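Local coordinates for ESX secretion system protein EccC (Thermomonospora curvata, PDB 4NH0) that forms part of the ESX (type VII) system that secretes proteins such as EsxA and EsxB, has weak ATPase activity and might be the translocase subunit, at residues G307-T313 and L455-L461; L341-K345 and D424-L429; P942-G948 and H1073-S1079; L1060-P1065 and P1090-I1095. All blocks are in the same frame, centred on the assembly; numbering follows the deposited sequence.

Interaction 1. Residues G307-T313 and L455-L461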
# COMPACT_ATOMS: atom_id res chain seq x y z
N GLY A 307 44.77 -4.46 -15.85
CA GLY A 307 45.69 -3.35 -16.05
C GLY A 307 45.15 -2.00 -15.61
O GLY A 307 43.98 -1.88 -15.26
N LEU A 308 46.01 -0.99 -15.66
CA LEU A 308 45.66 0.34 -15.19
C LEU A 308 46.09 1.42 -16.19
O LEU A 308 47.15 1.32 -16.80
CB LEU A 308 46.28 0.61 -13.82
CG LEU A 308 46.30 2.04 -13.28
CD1 LEU A 308 45.89 2.05 -11.82
CD2 LEU A 308 47.68 2.65 -13.44
N CYS A 309 45.26 2.45 -16.34
CA CYS A 309 45.57 3.55 -17.24
C CYS A 309 45.37 4.90 -16.56
O CYS A 309 44.30 5.18 -16.02
CB CYS A 309 44.70 3.47 -18.50
SG CYS A 309 44.76 4.95 -19.53
N ILE A 310 46.40 5.73 -16.59
CA ILE A 310 46.33 7.06 -16.00
C ILE A 310 46.64 8.13 -17.04
O ILE A 310 47.60 8.00 -17.80
CB ILE A 310 47.30 7.21 -14.81
CG1 ILE A 310 46.93 6.21 -13.70
CG2 ILE A 310 47.28 8.62 -14.26
CD1 ILE A 310 45.52 6.37 -13.18
N GLY A 311 45.82 9.17 -17.08
CA GLY A 311 46.03 10.26 -18.01
C GLY A 311 45.22 11.48 -17.63
O GLY A 311 44.00 11.43 -17.54
N ALA A 312 45.91 12.60 -17.41
CA ALA A 312 45.25 13.85 -17.05
C ALA A 312 44.43 14.38 -18.22
O ALA A 312 44.43 13.81 -19.31
CB ALA A 312 46.27 14.88 -16.61
N THR A 313 43.72 15.48 -17.99
CA THR A 313 42.87 16.08 -19.01
C THR A 313 43.70 16.57 -20.19
O THR A 313 44.62 17.37 -20.03
CB THR A 313 42.05 17.25 -18.45
OG1 THR A 313 41.20 16.77 -17.39
CG2 THR A 313 41.19 17.86 -19.54
N LEU A 455 39.99 -3.10 -16.35
CA LEU A 455 40.85 -1.99 -16.74
C LEU A 455 40.46 -0.73 -15.97
O LEU A 455 39.46 -0.09 -16.30
CB LEU A 455 40.77 -1.74 -18.24
CG LEU A 455 41.59 -0.55 -18.75
CD1 LEU A 455 43.05 -0.71 -18.37
CD2 LEU A 455 41.43 -0.37 -20.24
N LEU A 456 41.24 -0.40 -14.96
CA LEU A 456 40.98 0.78 -14.15
C LEU A 456 41.62 2.02 -14.76
O LEU A 456 42.83 2.08 -14.93
CB LEU A 456 41.48 0.58 -12.72
CG LEU A 456 40.83 -0.58 -11.96
CD1 LEU A 456 41.40 -0.70 -10.56
CD2 LEU A 456 39.32 -0.40 -11.91
N ALA A 457 40.79 3.01 -15.08
CA ALA A 457 41.27 4.24 -15.68
C ALA A 457 40.87 5.45 -14.84
O ALA A 457 39.75 5.51 -14.33
CB ALA A 457 40.75 4.38 -17.10
N SER A 458 41.79 6.40 -14.70
CA SER A 458 41.50 7.62 -13.95
C SER A 458 42.23 8.82 -14.53
O SER A 458 43.30 8.69 -15.13
CB SER A 458 41.88 7.44 -12.48
OG SER A 458 41.79 8.68 -11.80
N GLN A 459 41.65 9.99 -14.33
CA GLN A 459 42.28 11.24 -14.72
C GLN A 459 43.52 11.49 -13.88
O GLN A 459 44.55 11.92 -14.39
CB GLN A 459 41.29 12.41 -14.58
CG GLN A 459 41.85 13.76 -14.95
CD GLN A 459 40.82 14.86 -14.83
OE1 GLN A 459 39.74 14.78 -15.41
NE2 GLN A 459 41.14 15.89 -14.06
N ARG A 460 43.41 11.22 -12.59
CA ARG A 460 44.52 11.40 -11.66
C ARG A 460 44.48 10.37 -10.54
O ARG A 460 43.41 9.92 -10.13
CB ARG A 460 44.52 12.82 -11.09
CG ARG A 460 45.66 13.07 -10.13
CD ARG A 460 45.78 14.53 -9.74
NE ARG A 460 45.12 15.42 -10.68
CZ ARG A 460 45.00 16.73 -10.49
NH1 ARG A 460 45.51 17.28 -9.40
NH2 ARG A 460 44.39 17.48 -11.39
N LEU A 461 45.66 10.01 -10.03
CA LEU A 461 45.79 8.96 -9.02
C LEU A 461 46.63 9.39 -7.82
O LEU A 461 47.51 10.24 -7.94
CB LEU A 461 46.41 7.72 -9.67
CG LEU A 461 46.25 6.39 -8.95
CD1 LEU A 461 44.80 5.96 -8.96
CD2 LEU A 461 47.12 5.33 -9.61

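Interaction 2. Residues L341-K345 and D424-L429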
# COMPACT_ATOMS: atom_id res chain seq x y z
N LEU A 341 31.10 -1.19 -19.79
CA LEU A 341 31.73 0.12 -19.85
C LEU A 341 31.20 1.03 -18.75
O LEU A 341 30.02 1.37 -18.73
CB LEU A 341 31.50 0.74 -21.23
CG LEU A 341 31.88 -0.20 -22.37
CD1 LEU A 341 31.57 0.42 -23.72
CD2 LEU A 341 33.35 -0.59 -22.28
N VAL A 342 32.08 1.42 -17.84
CA VAL A 342 31.68 2.20 -16.67
C VAL A 342 32.46 3.51 -16.55
O VAL A 342 33.69 3.52 -16.63
CB VAL A 342 31.88 1.39 -15.38
CG1 VAL A 342 31.44 2.20 -14.17
CG2 VAL A 342 31.11 0.08 -15.45
N ASP A 343 31.73 4.60 -16.37
CA ASP A 343 32.34 5.90 -16.09
C ASP A 343 31.71 6.50 -14.84
O ASP A 343 30.49 6.69 -14.79
CB ASP A 343 32.18 6.84 -17.28
CG ASP A 343 33.14 8.02 -17.23
OD1 ASP A 343 33.67 8.32 -16.14
OD2 ASP A 343 33.37 8.65 -18.29
N PHE A 344 32.53 6.79 -13.84
CA PHE A 344 32.04 7.31 -12.57
C PHE A 344 31.42 8.69 -12.74
O PHE A 344 30.37 8.99 -12.16
CB PHE A 344 33.16 7.36 -11.54
CG PHE A 344 32.75 7.97 -10.23
CD1 PHE A 344 31.89 7.30 -9.38
CD2 PHE A 344 33.22 9.22 -9.86
CE1 PHE A 344 31.51 7.86 -8.17
CE2 PHE A 344 32.84 9.78 -8.66
CZ PHE A 344 31.99 9.10 -7.81
N LYS A 345 32.07 9.54 -13.52
CA LYS A 345 31.56 10.88 -13.79
C LYS A 345 30.88 10.92 -15.16
O LYS A 345 31.03 10.00 -15.96
CB LYS A 345 32.69 11.92 -13.71
CG LYS A 345 33.58 11.75 -12.48
CD LYS A 345 34.52 12.93 -12.29
CE LYS A 345 33.76 14.25 -12.35
NZ LYS A 345 34.62 15.40 -11.97
N ASP A 424 36.17 3.90 -15.67
CA ASP A 424 36.85 5.19 -15.72
C ASP A 424 36.65 5.95 -14.41
O ASP A 424 35.63 5.79 -13.75
CB ASP A 424 36.35 6.02 -16.90
CG ASP A 424 37.34 7.10 -17.32
OD1 ASP A 424 38.22 7.45 -16.51
OD2 ASP A 424 37.22 7.60 -18.45
N GLU A 425 37.64 6.77 -14.05
CA GLU A 425 37.59 7.60 -12.85
C GLU A 425 37.37 6.78 -11.58
O GLU A 425 36.59 7.17 -10.72
CB GLU A 425 36.50 8.66 -12.97
CG GLU A 425 36.74 9.66 -14.09
CD GLU A 425 38.05 10.39 -13.93
OE1 GLU A 425 38.61 10.84 -14.96
OE2 GLU A 425 38.53 10.52 -12.78
N PHE A 426 38.07 5.66 -11.47
CA PHE A 426 37.94 4.80 -10.30
C PHE A 426 38.57 5.44 -9.07
O PHE A 426 38.26 5.07 -7.94
CB PHE A 426 38.58 3.43 -10.56
CG PHE A 426 40.08 3.44 -10.47
CD1 PHE A 426 40.85 3.96 -11.51
CD2 PHE A 426 40.73 2.93 -9.36
CE1 PHE A 426 42.22 3.97 -11.43
CE2 PHE A 426 42.10 2.94 -9.28
CZ PHE A 426 42.85 3.45 -10.31
N SER A 427 39.44 6.42 -9.31
CA SER A 427 40.12 7.11 -8.22
C SER A 427 39.14 7.94 -7.39
O SER A 427 39.10 7.82 -6.17
CB SER A 427 41.22 8.02 -8.77
OG SER A 427 41.86 8.74 -7.73
N GLU A 428 38.35 8.77 -8.07
CA GLU A 428 37.36 9.59 -7.38
C GLU A 428 36.10 8.80 -7.08
O GLU A 428 35.14 9.32 -6.51
CB GLU A 428 37.03 10.84 -8.20
CG GLU A 428 37.53 12.13 -7.56
CD GLU A 428 37.20 13.36 -8.38
OE1 GLU A 428 36.75 13.21 -9.53
OE2 GLU A 428 37.39 14.48 -7.86
N LEU A 429 36.10 7.53 -7.47
CA LEU A 429 35.02 6.62 -7.10
C LEU A 429 35.32 6.04 -5.72
O LEU A 429 34.45 5.97 -4.86
CB LEU A 429 34.87 5.50 -8.14
CG LEU A 429 33.70 4.52 -7.99
CD1 LEU A 429 33.25 4.03 -9.36
CD2 LEU A 429 34.06 3.33 -7.12

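Interaction 3. Residues P942-G948 and H1073-S1079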
# COMPACT_ATOMS: atom_id res chain seq x y z
N PRO A 942 -40.67 1.64 34.80
CA PRO A 942 -42.00 2.26 34.68
C PRO A 942 -42.05 3.56 33.88
O PRO A 942 -43.11 3.89 33.35
CB PRO A 942 -42.38 2.52 36.14
CG PRO A 942 -41.09 2.67 36.84
CD PRO A 942 -40.15 1.72 36.17
N HIS A 943 -40.95 4.30 33.80
CA HIS A 943 -40.99 5.63 33.20
C HIS A 943 -40.16 5.76 31.92
O HIS A 943 -39.34 4.90 31.61
CB HIS A 943 -40.51 6.67 34.21
CG HIS A 943 -41.20 6.57 35.54
ND1 HIS A 943 -42.50 6.98 35.74
CD2 HIS A 943 -40.76 6.12 36.74
CE1 HIS A 943 -42.83 6.78 37.00
NE2 HIS A 943 -41.79 6.25 37.63
N PHE A 944 -40.39 6.84 31.19
CA PHE A 944 -39.62 7.15 29.99
C PHE A 944 -39.58 8.66 29.76
O PHE A 944 -40.56 9.36 30.01
CB PHE A 944 -40.21 6.45 28.76
CG PHE A 944 -39.50 6.77 27.48
CD1 PHE A 944 -38.28 6.19 27.19
CD2 PHE A 944 -40.05 7.65 26.57
CE1 PHE A 944 -37.62 6.48 26.01
CE2 PHE A 944 -39.40 7.95 25.39
CZ PHE A 944 -38.18 7.37 25.11
N LEU A 945 -38.45 9.15 29.27
CA LEU A 945 -38.24 10.59 29.09
C LEU A 945 -37.48 10.89 27.80
O LEU A 945 -36.52 10.20 27.47
CB LEU A 945 -37.49 11.15 30.30
CG LEU A 945 -37.16 12.64 30.31
CD1 LEU A 945 -38.41 13.48 30.20
CD2 LEU A 945 -36.39 12.99 31.58
N VAL A 946 -37.91 11.91 27.07
CA VAL A 946 -37.27 12.25 25.80
C VAL A 946 -37.10 13.76 25.61
O VAL A 946 -38.04 14.53 25.76
CB VAL A 946 -38.07 11.67 24.61
CG1 VAL A 946 -39.55 11.98 24.74
CG2 VAL A 946 -37.52 12.18 23.29
N PHE A 947 -35.87 14.16 25.28
CA PHE A 947 -35.56 15.56 24.97
C PHE A 947 -35.32 15.74 23.48
O PHE A 947 -34.90 14.80 22.79
CB PHE A 947 -34.33 16.03 25.75
CG PHE A 947 -34.49 15.99 27.24
CD1 PHE A 947 -35.02 17.08 27.92
CD2 PHE A 947 -34.11 14.88 27.97
CE1 PHE A 947 -35.16 17.06 29.29
CE2 PHE A 947 -34.25 14.85 29.34
CZ PHE A 947 -34.78 15.94 30.00
N GLY A 948 -35.59 16.94 22.97
CA GLY A 948 -35.37 17.23 21.57
C GLY A 948 -35.83 18.62 21.17
O GLY A 948 -36.81 19.13 21.71
N HIS A 1073 -47.17 5.25 35.53
CA HIS A 1073 -46.17 5.36 34.47
C HIS A 1073 -46.11 6.79 33.93
O HIS A 1073 -47.13 7.39 33.63
CB HIS A 1073 -46.47 4.39 33.33
CG HIS A 1073 -46.45 2.95 33.74
ND1 HIS A 1073 -45.30 2.32 34.16
CD2 HIS A 1073 -47.43 2.02 33.79
CE1 HIS A 1073 -45.57 1.06 34.46
NE2 HIS A 1073 -46.86 0.85 34.24
N LEU A 1074 -44.90 7.32 33.81
CA LEU A 1074 -44.70 8.67 33.29
C LEU A 1074 -44.00 8.65 31.94
O LEU A 1074 -42.88 8.15 31.82
CB LEU A 1074 -43.91 9.52 34.28
CG LEU A 1074 -44.71 10.52 35.13
CD1 LEU A 1074 -45.31 11.60 34.24
CD2 LEU A 1074 -45.80 9.80 35.91
N ILE A 1075 -44.66 9.20 30.93
CA ILE A 1075 -44.08 9.31 29.60
C ILE A 1075 -44.04 10.78 29.21
O ILE A 1075 -45.07 11.38 28.89
CB ILE A 1075 -44.89 8.51 28.57
CG1 ILE A 1075 -45.12 7.09 29.07
CG2 ILE A 1075 -44.16 8.49 27.23
CD1 ILE A 1075 -45.91 6.23 28.12
N ILE A 1076 -42.84 11.36 29.22
CA ILE A 1076 -42.69 12.81 29.12
C ILE A 1076 -41.81 13.23 27.95
O ILE A 1076 -40.76 12.64 27.70
CB ILE A 1076 -42.09 13.38 30.42
CG1 ILE A 1076 -42.99 13.04 31.62
CG2 ILE A 1076 -41.91 14.88 30.33
CD1 ILE A 1076 -42.43 13.51 32.94
N ALA A 1077 -42.25 14.26 27.23
CA ALA A 1077 -41.45 14.88 26.18
C ALA A 1077 -41.22 16.35 26.50
O ALA A 1077 -42.16 17.07 26.85
CB ALA A 1077 -42.11 14.73 24.83
N ARG A 1078 -39.98 16.81 26.37
CA ARG A 1078 -39.66 18.20 26.65
C ARG A 1078 -38.78 18.80 25.56
O ARG A 1078 -37.96 18.11 24.96
CB ARG A 1078 -38.95 18.32 28.00
CG ARG A 1078 -38.80 19.75 28.49
CD ARG A 1078 -37.91 19.85 29.71
NE ARG A 1078 -37.78 21.23 30.16
CZ ARG A 1078 -37.13 22.17 29.48
NH1 ARG A 1078 -36.55 21.88 28.33
NH2 ARG A 1078 -37.06 23.41 29.96
N SER A 1079 -38.97 20.09 25.29
CA SER A 1079 -38.16 20.80 24.31
C SER A 1079 -36.71 20.87 24.76
O SER A 1079 -36.37 20.51 25.88
CB SER A 1079 -38.70 22.21 24.08
OG SER A 1079 -37.92 22.89 23.12

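Interaction 4. Residues L1060-P1065 and P1090-I1095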
# COMPACT_ATOMS: atom_id res chain seq x y z
N LEU A 1060 -47.26 14.87 42.08
CA LEU A 1060 -46.99 13.46 41.81
C LEU A 1060 -45.52 13.10 42.00
O LEU A 1060 -45.14 11.93 41.89
CB LEU A 1060 -47.42 13.11 40.39
CG LEU A 1060 -48.91 13.22 40.09
CD1 LEU A 1060 -49.18 13.00 38.61
CD2 LEU A 1060 -49.70 12.24 40.93
N ALA A 1061 -44.69 14.09 42.31
CA ALA A 1061 -43.25 13.90 42.41
C ALA A 1061 -42.86 12.93 43.52
O ALA A 1061 -41.83 12.26 43.44
CB ALA A 1061 -42.56 15.24 42.61
N GLU A 1062 -43.68 12.86 44.56
CA GLU A 1062 -43.39 12.02 45.71
C GLU A 1062 -43.85 10.58 45.51
O GLU A 1062 -43.55 9.70 46.32
CB GLU A 1062 -44.03 12.61 46.97
CG GLU A 1062 -45.30 13.41 46.71
CD GLU A 1062 -45.57 14.45 47.78
OE1 GLU A 1062 -44.63 15.20 48.13
OE2 GLU A 1062 -46.71 14.51 48.29
N LEU A 1063 -44.57 10.34 44.42
CA LEU A 1063 -45.12 9.02 44.14
C LEU A 1063 -44.26 8.25 43.14
O LEU A 1063 -44.28 7.02 43.10
CB LEU A 1063 -46.55 9.13 43.62
CG LEU A 1063 -47.70 9.18 44.63
CD1 LEU A 1063 -47.54 10.33 45.62
CD2 LEU A 1063 -49.03 9.28 43.92
N LEU A 1064 -43.50 8.99 42.34
CA LEU A 1064 -42.67 8.41 41.29
C LEU A 1064 -41.69 7.32 41.75
O LEU A 1064 -41.45 6.37 41.00
CB LEU A 1064 -41.89 9.53 40.57
CG LEU A 1064 -42.76 10.61 39.92
CD1 LEU A 1064 -41.90 11.59 39.14
CD2 LEU A 1064 -43.81 9.98 39.03
N PRO A 1065 -41.09 7.46 42.95
CA PRO A 1065 -40.27 6.32 43.37
C PRO A 1065 -41.10 5.08 43.68
O PRO A 1065 -40.64 3.96 43.45
CB PRO A 1065 -39.58 6.84 44.64
CG PRO A 1065 -39.59 8.31 44.50
CD PRO A 1065 -40.88 8.63 43.81
N PRO A 1090 -38.08 18.77 40.46
CA PRO A 1090 -38.49 17.63 41.29
C PRO A 1090 -38.95 16.41 40.49
O PRO A 1090 -38.55 15.29 40.80
CB PRO A 1090 -39.64 18.20 42.12
CG PRO A 1090 -39.32 19.64 42.23
CD PRO A 1090 -38.69 20.02 40.92
N ILE A 1091 -39.78 16.63 39.47
CA ILE A 1091 -40.27 15.55 38.63
C ILE A 1091 -39.14 14.89 37.85
O ILE A 1091 -38.88 13.69 38.01
CB ILE A 1091 -41.34 16.05 37.64
CG1 ILE A 1091 -42.63 16.41 38.38
CG2 ILE A 1091 -41.63 14.98 36.60
CD1 ILE A 1091 -43.34 15.22 38.98
N ILE A 1092 -38.46 15.67 37.03
CA ILE A 1092 -37.42 15.15 36.15
C ILE A 1092 -36.21 14.64 36.91
O ILE A 1092 -35.64 13.61 36.56
CB ILE A 1092 -36.97 16.23 35.14
CG1 ILE A 1092 -38.13 16.62 34.22
CG2 ILE A 1092 -35.80 15.74 34.31
CD1 ILE A 1092 -37.74 17.52 33.07
N GLN A 1093 -35.83 15.34 37.98
CA GLN A 1093 -34.62 14.98 38.72
C GLN A 1093 -34.76 13.60 39.37
O GLN A 1093 -33.76 12.93 39.61
CB GLN A 1093 -34.30 16.03 39.79
CG GLN A 1093 -35.14 15.96 41.06
CD GLN A 1093 -34.47 15.14 42.15
OE1 GLN A 1093 -33.32 14.72 42.01
NE2 GLN A 1093 -35.19 14.91 43.24
N ARG A 1094 -35.99 13.19 39.66
CA ARG A 1094 -36.23 11.90 40.28
C ARG A 1094 -36.40 10.81 39.23
O ARG A 1094 -36.04 9.66 39.46
CB ARG A 1094 -37.44 11.96 41.20
CG ARG A 1094 -37.11 11.64 42.65
CD ARG A 1094 -38.13 12.24 43.61
NE ARG A 1094 -37.75 12.01 45.00
CZ ARG A 1094 -38.13 12.77 46.02
NH1 ARG A 1094 -38.90 13.83 45.81
NH2 ARG A 1094 -37.74 12.47 47.25
N ILE A 1095 -36.96 11.18 38.09
CA ILE A 1095 -37.08 10.26 36.96
C ILE A 1095 -35.70 9.83 36.50
O ILE A 1095 -35.44 8.64 36.30
CB ILE A 1095 -37.84 10.90 35.79
CG1 ILE A 1095 -39.34 10.97 36.10
CG2 ILE A 1095 -37.61 10.11 34.51
CD1 ILE A 1095 -40.18 11.44 34.93

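Interaction 1. Residues G307-T313 and L455-L461
Gly307 lies beside Leu455 in a parallel strand pairing of the P-loop NTPase core of the first FtsK domain: strand 307-310, which leads into the predicted ATP-binding loop, runs beside strand 455-458 with 14° between their directions. Four backbone bonds fix the register. Gly307 O accepts from Leu456 N at 3.1 Å. Leu308 sends its side chain to the face it shares with Leu456, Ile310 and Ser458, where its CD1 meets Leu461 CD2 tip to tip at 4.1 Å; Phe426 packs on the same leucines. Cys309 is bonded through both backbone groups, its N giving to Leu456 O at 2.8 Å and its O accepting from Ser458 N. Its CB lies on the other face, 4.3 Å from Ala457 CB. At Ile310, CG1 stands anti to the carbonyl carbon (chi1 -62°), which carries CD1 across Leu461 at about a right angle, 3.9 Å from Leu461 CB. Gly311 N gives the last bond, to Ser458 O at 3.2 Å. Beyond it Ala312 sets its CA against Gln459 O, and Thr313 OG1 lies 3.2 Å from Gln459 OE1, close to a bound sulfate. Gln459 reaches this hydroxyl on an extended chain, while its backbone N bonds weakly to Glu425, the probable active-site residue. With an alanine at Gln459 the amide arm is missing, and the Thr313 side chain would probably be freer to turn. Past the strand, Ser458 OG gives a 2.6 Å bond to Arg460 O, from 48° outside the carbonyl plane.

Interaction 2. Residues L341-K345 and D424-L429
Phe344 and Leu429 form the close-packed part of this contact. The phenyl ring presents a face to Leu429, whose CA stands 3.8 Å from the Phe344 ring centroid and only 7° off the ring normal, a CH-pi contact. Leu429 CD1 comes to Phe344 CD1 at 3.5 Å, while CB of Phe344 lies against Glu425. Phe344 CG is anti to the backbone N (chi1 176°), which carries the ring out to helix 427-430. Behind it the parallel pairing of strands 337-343 and 418-424 ends, with Asp424 N bonded to Val342 O at 2.7 Å and Phe344 N to Asp424 O at 3.3 Å. The solvent side is looser: Lys345 NZ reaches the exposed Glu428 at OE1 over 3.9 Å, a long salt bridge. Deeper in, the buried Asp343 and Asp424 carboxylates lie side by side, their planes 14° apart and their OD2 atoms 4.0 Å from each other. Asp343 OD1 takes the backbone N of Lys345 in an Asx turn where the chain leaves the strand. Lys317, of the predicted ATP-binding loop, forms a salt bridge with Asp424 OD2. The placement of Asp424 and the probable active-site residue Glu425 at this strand end is consistent with a Walker B motif, and the lysine probably offsets the crowding of negative charge there.

Interaction 3. Residues P942-G948 and H1073-S1079
In the nucleotide-binding core of the third FtsK domain, strand 944-947 runs into the ATP-binding loop and pairs in parallel with strand 1073-1078, from Phe944 beside Ile1075 to Phe947 beside Arg1078. The strand directions differ by 5°, and the backbone bonds alternate regularly: Phe944 N to Leu1074 O at 2.9 Å, Ile1076 N to Phe944 O, Val946 N to Ile1076 O and Arg1078 N to Val946 O. A last, weak bond joins Gly948 N to Arg1078 O. On one face Leu945 CD1 rests 3.7 Å from Ile1076 CB, and the Phe947 ring has CE1 3.9 Å from Arg1078 CD, ring and guanidinium planes 43° apart; Arg1078 NH1 bonds onward to Gly1081 O. On the other face Val946 CG1 sits between its backbone N and carbonyl carbon (chi1 48°), which brings it 3.8 Å from Ala1077 CB. Both faces are covered, by helices 954-968 and 1090-1097. The start of the pairing is held by two imidazoles. His1073 ND1 gives to Pro942 O at 2.8 Å, in the carbonyl plane and on a lone pair, and His943 ND1 accepts weakly from Leu1074 N at 3.1 Å. If His1073 were a leucine, both ring nitrogens would be missing, and Pro942 O and Glu1039 would probably each be left without a mate. Because His1073 also bonds to Glu1039 OE1 through NE2 and stacks on Phe1041, the ring is fixed in orientation. Two acceptors around it would probably favour a doubly protonated imidazole.

Interaction 4. Residues L1060-P1065 and P1090-I1095
Leu1064 and Ile1091 carry the contact between segment 1060-1065, whose residues 1061-1065 have helical backbone angles without the regular bonds, and helix 1090-1097. From CA, the CB of Leu1064 points toward the helix, and CG stands anti to the carbonyl carbon (chi1 -59°), which, with CB already directed there, leaves CD1 facing Ile1091. Its CD1 does the touching: 3.8 Å from Ile1091 O, 3.9 Å from Ile1091 CD1, which it meets with the two side chains at about a right angle, and 4.0 Å from Ile1095 CG1. The other methyl, CD2, packs against Leu1074 on the neighbouring strand 1072-1078. Ile1091 reaches back, its CD1 lying 3.7 Å from both CA and CB of Ala1061, while Ala1061 CB also meets Pro1090 CB. At the outer margin Arg1094 extends its chain from CG to NE and crosses Pro1065 at a slant. Its CD is 3.7 Å from Ala1061 O, and its NE comes to 4.2 Å from Pro1065 CG. The contact lies away from the nucleotide sites and joins the loop before strand 1072-1078 to the helix after it. Most of the close contacts are between aliphatic carbons, and the two carbonyl oxygens are met by carbon atoms, so apolar burial and fit of shape probably hold the segments together.

From the N terminus, segment 307-313 opens interaction 1. Before its partner 455-461 arrives, interaction 2 both opens at 341-345 and closes at 424-429, so the second contact falls wholly within the first loop. The two touch: Gln459 and Ser458 abut Glu425 and Ser427, and together they tie neighbouring strands of one sheet in the first FtsK domain. About 95 Å from interaction 1, centre to centre, interaction 3 opens at 942-948 in the third FtsK domain. Interaction 4 opens at 1060-1065, interaction 3 closes at 1073-1079, and interaction 4 closes at 1090-1095, so these two cross. They join a strand pair to its neighbours, through Leu1064 on Leu1074 for the loop and Ile1095 on Ile1076 for the helix.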